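Local coordinates for protein uroporphyrinogen-III synthetase (Pseudomonas syringae pv. tomato, PDB 3RE1) that probably catalyses the cyclisation of the linear tetrapyrrole hydroxymethylbilane to uroporphyrinogen III, with release of water, in porphyrin biosynthesis, at residues L19-E24 with G196-S201; A69-S74 with S142-M147. All coordinates share one frame; numbering follows the deposited sequence.

Contact 1 (L19-E24 with G196-S201); sequences LTRPAE and GLVVSS
T20 meets the carbonyl oxygen of V198 with its side chain: OG1 donates to V198 O at 2.8 Å, lying in the carbonyl plane on a lone pair, with a C=O...donor angle of 131°. The torsion that sets OG1 between its own backbone N and carbonyl carbon (chi1 65°) turns the hydroxyl to this oxygen. The same OG1 receives a bond from water 2, which in turn accepts from S200 N at 2.6 Å, so the hydroxyl both gives a bond, to V198 O, and receives one. A second water, water 1, accepts from T20 N and from R21 NE and gives a weak bond to V198 O; direct T20 N to V198 O pairing is also weak and bent.

The R21 guanidinium is laid over S200: CB of S200 sits 3.6 Å above its plane, over the centre, while V198 CG1 approaches the edge in plane, 3.5 Å from R21 NH2. A bend at chi3 (69°) folds the arginine chain back to this place, and NH1 is bonded to A249 O. L19 and V198 point the same way, with CD2 of L19 4.1 Å from V198 CB.

Each segment leaves the C-terminal end of its strand, 16-19 or 196-198, and enters a helix at its N-cap, P22 or S201, the usual strand-to-helix turn of an alpha/beta fold. These adjacent parallel strands are flanked by 39-42 and 224-226.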
loop_
_atom_site.group_PDB
_atom_site.type_symbol
_atom_site.label_atom_id
_atom_site.label_comp_id
_atom_site.label_asym_id
_atom_site.label_seq_id
_atom_site.Cartn_x
_atom_site.Cartn_y
_atom_site.Cartn_z
ATOM N N LEU A 19 6.705 10.625 9.191
ATOM C CA LEU A 19 6.054 9.407 8.726
ATOM C C LEU A 19 4.660 9.809 8.418
ATOM O O LEU A 19 4.030 10.521 9.200
ATOM C CB LEU A 19 6.055 8.325 9.785
ATOM C CG LEU A 19 7.419 7.903 10.343
ATOM C CD1 LEU A 19 7.246 6.785 11.389
ATOM C CD2 LEU A 19 8.294 7.436 9.259
ATOM N N THR A 20 4.181 9.365 7.253
ATOM C CA THR A 20 2.856 9.746 6.778
ATOM C C THR A 20 1.800 8.642 6.625
ATOM O O THR A 20 0.626 8.930 6.340
ATOM C CB THR A 20 2.966 10.480 5.455
ATOM O OG1 THR A 20 3.469 9.573 4.470
ATOM C CG2 THR A 20 3.907 11.704 5.601
ATOM N N ARG A 21 2.191 7.391 6.847
ATOM C CA ARG A 21 1.237 6.296 6.726
ATOM C C ARG A 21 0.176 6.241 7.858
ATOM O O ARG A 21 0.160 7.090 8.750
ATOM C CB ARG A 21 2.021 4.993 6.607
ATOM C CG ARG A 21 2.604 4.480 7.876
ATOM C CD ARG A 21 3.596 3.418 7.529
ATOM N NE ARG A 21 4.727 4.054 6.886
ATOM C CZ ARG A 21 5.622 3.438 6.123
ATOM N NH1 ARG A 21 5.534 2.141 5.894
ATOM N NH2 ARG A 21 6.607 4.143 5.587
ATOM N N PRO A 22 -0.735 5.250 7.816
ATOM C CA PRO A 22 -1.799 5.063 8.835
ATOM C C PRO A 22 -1.295 5.019 10.262
ATOM O O PRO A 22 -0.166 4.595 10.527
ATOM C CB PRO A 22 -2.421 3.707 8.465
ATOM C CG PRO A 22 -2.243 3.649 6.985
ATOM C CD PRO A 22 -0.863 4.263 6.724
ATOM N N ALA A 23 -2.168 5.433 11.168
ATOM C CA ALA A 23 -1.895 5.487 12.605
ATOM C C ALA A 23 -1.151 4.293 13.197
ATOM O O ALA A 23 -0.060 4.457 13.758
ATOM C CB ALA A 23 -3.200 5.722 13.376
ATOM N N GLU A 24 -1.739 3.104 13.092
ATOM C CA GLU A 24 -1.111 1.916 13.667
ATOM C C GLU A 24 0.147 1.547 12.927
ATOM O O GLU A 24 1.130 1.151 13.541
ATOM C CB GLU A 24 -2.072 0.717 13.700
ATOM C CG GLU A 24 -3.165 0.807 14.783
ATOM C CD GLU A 24 -2.603 1.133 16.187
ATOM O OE1 GLU A 24 -1.701 0.405 16.656
ATOM O OE2 GLU A 24 -3.058 2.109 16.825
ATOM N N GLY A 196 13.704 14.858 7.079
ATOM C CA GLY A 196 13.469 13.779 6.142
ATOM C C GLY A 196 11.983 13.474 6.064
ATOM O O GLY A 196 11.249 13.590 7.061
ATOM N N LEU A 197 11.530 13.079 4.879
ATOM C CA LEU A 197 10.113 12.811 4.675
ATOM C C LEU A 197 9.926 11.431 4.105
ATOM O O LEU A 197 10.634 11.035 3.181
ATOM C CB LEU A 197 9.505 13.858 3.727
ATOM C CG LEU A 197 9.795 15.325 4.078
ATOM C CD1 LEU A 197 9.416 16.260 2.908
ATOM C CD2 LEU A 197 9.059 15.726 5.350
ATOM N N VAL A 198 8.959 10.707 4.663
ATOM C CA VAL A 198 8.628 9.355 4.215
ATOM C C VAL A 198 7.164 9.208 3.859
ATOM O O VAL A 198 6.303 9.692 4.582
ATOM C CB VAL A 198 8.932 8.312 5.275
ATOM C CG1 VAL A 198 8.618 6.906 4.725
ATOM C CG2 VAL A 198 10.405 8.399 5.688
ATOM N N VAL A 199 6.910 8.550 2.723
ATOM C CA VAL A 199 5.591 8.238 2.248
ATOM C C VAL A 199 5.587 6.744 1.933
ATOM O O VAL A 199 6.624 6.177 1.591
ATOM C CB VAL A 199 5.248 9.004 0.970
ATOM C CG1 VAL A 199 5.028 10.433 1.289
ATOM C CG2 VAL A 199 6.328 8.826 -0.046
ATOM N N SER A 200 4.427 6.103 2.053
ATOM C CA SER A 200 4.364 4.672 1.844
ATOM C C SER A 200 3.582 4.260 0.594
ATOM O O SER A 200 3.629 3.092 0.205
ATOM C CB SER A 200 3.768 4.008 3.067
ATOM O OG SER A 200 2.400 4.355 3.202
ATOM N N SER A 201 2.876 5.207 -0.031
ATOM C CA SER A 201 2.108 4.934 -1.242
ATOM C C SER A 201 2.100 6.144 -2.152
ATOM O O SER A 201 2.564 7.219 -1.781
ATOM C CB SER A 201 0.655 4.586 -0.882
ATOM O OG SER A 201 -0.000 5.658 -0.208
HETATM O O HOH W 1 5.162 6.933 6.116
HETATM O O HOH W 2 2.441 7.592 2.856
#

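Contact 2 (A69-S74 with S142-M147); sequences AVIVVS and SRVLIM
I71 and I146 lie side by side and point the same way, CD1 of I71 reaching CG1 of I146 at 4.0 Å. Both place CG1 anti to the carbonyl carbon (chi1 -58° and -69°), which, with both residues on the same face of the sheet, sets the two branches side by side. On this face A69 and V144 add their methyls, CB of A69 standing 4.1 Å from V144 CG1, and helix 155-162 covers the layer through L156 and L160.

The other face carries V70, V72, L145 and M147. Here the main approach is diagonal: M147, extended beyond CG, crosses V70 at a slant, and its terminal CE comes to rest 3.8 Å from V70 CG1. W97 of the neighbouring strand touches V70, V72 and M147 and completes this apolar patch.

The evidence for the register is a backbone ladder with donors alternating between the strands. L145 N donates to A69 O, I71 N to L145 O at 2.8 Å, M147 N to I71 O at 2.8 Å, and V73 N to M147 O at a longer 3.3 Å. All are near straight, and the donors lie nearly along the C=O axis of their acceptors. CA-H...O contacts reinforce it, as from V70 CA to L145 O at 3.3 Å. The strand axes approach to 4.7 Å with a crossing angle of -24°.

Past the strand, S74 caps A77 N at the start of helix 75-88. Adjacent parallel strands with apolar side chains on both faces and helix packed against one are characteristic of an alpha/beta domain of the kind uroporphyrinogen-III synthases contain twice.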
loop_
_atom_site.group_PDB
_atom_site.type_symbol
_atom_site.label_atom_id
_atom_site.label_comp_id
_atom_site.label_asym_id
_atom_site.label_seq_id
_atom_site.Cartn_x
_atom_site.Cartn_y
_atom_site.Cartn_z
ATOM N N ALA A 69 -9.758 -17.919 -10.421
ATOM C CA ALA A 69 -8.769 -17.487 -9.427
ATOM C C ALA A 69 -9.126 -16.187 -8.765
ATOM O O ALA A 69 -9.741 -15.323 -9.382
ATOM C CB ALA A 69 -7.358 -17.392 -10.040
ATOM N N VAL A 70 -8.711 -16.057 -7.502
ATOM C CA VAL A 70 -8.929 -14.859 -6.733
ATOM C C VAL A 70 -7.594 -14.305 -6.301
ATOM O O VAL A 70 -6.812 -15.019 -5.691
ATOM C CB VAL A 70 -9.728 -15.146 -5.456
ATOM C CG1 VAL A 70 -9.751 -13.913 -4.570
ATOM C CG2 VAL A 70 -11.110 -15.544 -5.803
ATOM N N ILE A 71 -7.351 -13.034 -6.617
ATOM C CA ILE A 71 -6.134 -12.312 -6.235
ATOM C C ILE A 71 -6.470 -11.236 -5.195
ATOM O O ILE A 71 -7.416 -10.443 -5.346
ATOM C CB ILE A 71 -5.501 -11.563 -7.467
ATOM C CG1 ILE A 71 -5.174 -12.525 -8.609
ATOM C CG2 ILE A 71 -4.245 -10.852 -7.058
ATOM C CD1 ILE A 71 -4.969 -11.864 -9.974
ATOM N N VAL A 72 -5.688 -11.191 -4.139
ATOM C CA VAL A 72 -5.897 -10.196 -3.078
ATOM C C VAL A 72 -4.622 -9.328 -3.008
ATOM O O VAL A 72 -3.508 -9.820 -2.898
ATOM C CB VAL A 72 -6.169 -10.880 -1.737
ATOM C CG1 VAL A 72 -6.435 -9.855 -0.628
ATOM C CG2 VAL A 72 -7.340 -11.814 -1.866
ATOM N N VAL A 73 -4.796 -8.028 -3.050
ATOM C CA VAL A 73 -3.647 -7.144 -3.207
ATOM C C VAL A 73 -3.057 -6.513 -1.947
ATOM O O VAL A 73 -1.864 -6.253 -1.892
ATOM C CB VAL A 73 -4.007 -6.007 -4.164
ATOM C CG1 VAL A 73 -5.024 -5.080 -3.460
ATOM C CG2 VAL A 73 -2.748 -5.241 -4.549
ATOM N N SER A 74 -3.892 -6.239 -0.950
ATOM C CA SER A 74 -3.439 -5.629 0.304
ATOM C C SER A 74 -3.878 -6.433 1.517
ATOM O O SER A 74 -4.759 -7.289 1.434
ATOM C CB SER A 74 -3.965 -4.187 0.410
ATOM O OG SER A 74 -5.391 -4.105 0.447
ATOM N N SER A 142 -11.765 -18.198 -18.876
ATOM C CA SER A 142 -11.556 -18.097 -17.448
ATOM C C SER A 142 -11.374 -16.615 -16.997
ATOM O O SER A 142 -10.850 -15.767 -17.754
ATOM C CB SER A 142 -10.370 -18.988 -17.036
ATOM O OG SER A 142 -9.127 -18.460 -17.446
ATOM N N ARG A 143 -11.885 -16.300 -15.808
ATOM C CA ARG A 143 -11.841 -14.955 -15.272
ATOM C C ARG A 143 -11.177 -14.949 -13.896
ATOM O O ARG A 143 -11.090 -15.959 -13.240
ATOM C CB ARG A 143 -13.248 -14.354 -15.173
ATOM C CG ARG A 143 -14.101 -14.543 -16.396
ATOM C CD ARG A 143 -14.179 -13.317 -17.290
ATOM N NE ARG A 143 -14.849 -12.185 -16.645
ATOM C CZ ARG A 143 -15.046 -11.005 -17.223
ATOM N NH1 ARG A 143 -14.649 -10.771 -18.473
ATOM N NH2 ARG A 143 -15.643 -10.052 -16.548
ATOM N N VAL A 144 -10.694 -13.797 -13.465
ATOM C CA VAL A 144 -10.091 -13.704 -12.147
ATOM C C VAL A 144 -10.722 -12.563 -11.385
ATOM O O VAL A 144 -11.123 -11.568 -11.978
ATOM C CB VAL A 144 -8.592 -13.472 -12.208
ATOM C CG1 VAL A 144 -7.929 -14.567 -12.995
ATOM C CG2 VAL A 144 -8.311 -12.112 -12.836
ATOM N N LEU A 145 -10.853 -12.723 -10.075
ATOM C CA LEU A 145 -11.482 -11.685 -9.262
ATOM C C LEU A 145 -10.399 -11.076 -8.438
ATOM O O LEU A 145 -9.585 -11.799 -7.857
ATOM C CB LEU A 145 -12.552 -12.263 -8.323
ATOM C CG LEU A 145 -13.265 -11.236 -7.438
ATOM C CD1 LEU A 145 -14.005 -10.213 -8.276
ATOM C CD2 LEU A 145 -14.249 -11.925 -6.626
ATOM N N ILE A 146 -10.357 -9.752 -8.405
ATOM C CA ILE A 146 -9.290 -9.057 -7.670
ATOM C C ILE A 146 -9.948 -8.271 -6.561
ATOM O O ILE A 146 -10.840 -7.416 -6.803
ATOM C CB ILE A 146 -8.462 -8.091 -8.599
ATOM C CG1 ILE A 146 -7.642 -8.917 -9.583
ATOM C CG2 ILE A 146 -7.557 -7.186 -7.785
ATOM C CD1 ILE A 146 -6.977 -8.127 -10.715
ATOM N N MET A 147 -9.547 -8.580 -5.336
ATOM C CA MET A 147 -10.105 -7.876 -4.180
ATOM C C MET A 147 -9.106 -6.812 -3.750
ATOM O O MET A 147 -7.916 -7.093 -3.513
ATOM C CB MET A 147 -10.407 -8.872 -3.075
ATOM C CG MET A 147 -11.590 -9.779 -3.432
ATOM S SD MET A 147 -12.029 -10.924 -2.158
ATOM C CE MET A 147 -12.795 -12.183 -3.133
#

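Contacts 1 and 2 lie on opposite sides of the chain's centre, their own centres 27 Å apart and their nearest atoms about 10 Å apart, without touching. They share no sheet: 19-24 with 196-201 belongs to the parallel sheet that includes strands 16-19 and 196-198, and 69-74 with 142-147 to the mixed sheet that includes 69-72 and 143-148. Contact 2 is nested along the chain inside the loop closed by contact 1, so the chain begins in one lobe, builds the other and returns. This is consistent with the two-domain architecture of the family, in which the substrate is thought to bind in the cleft between the domains.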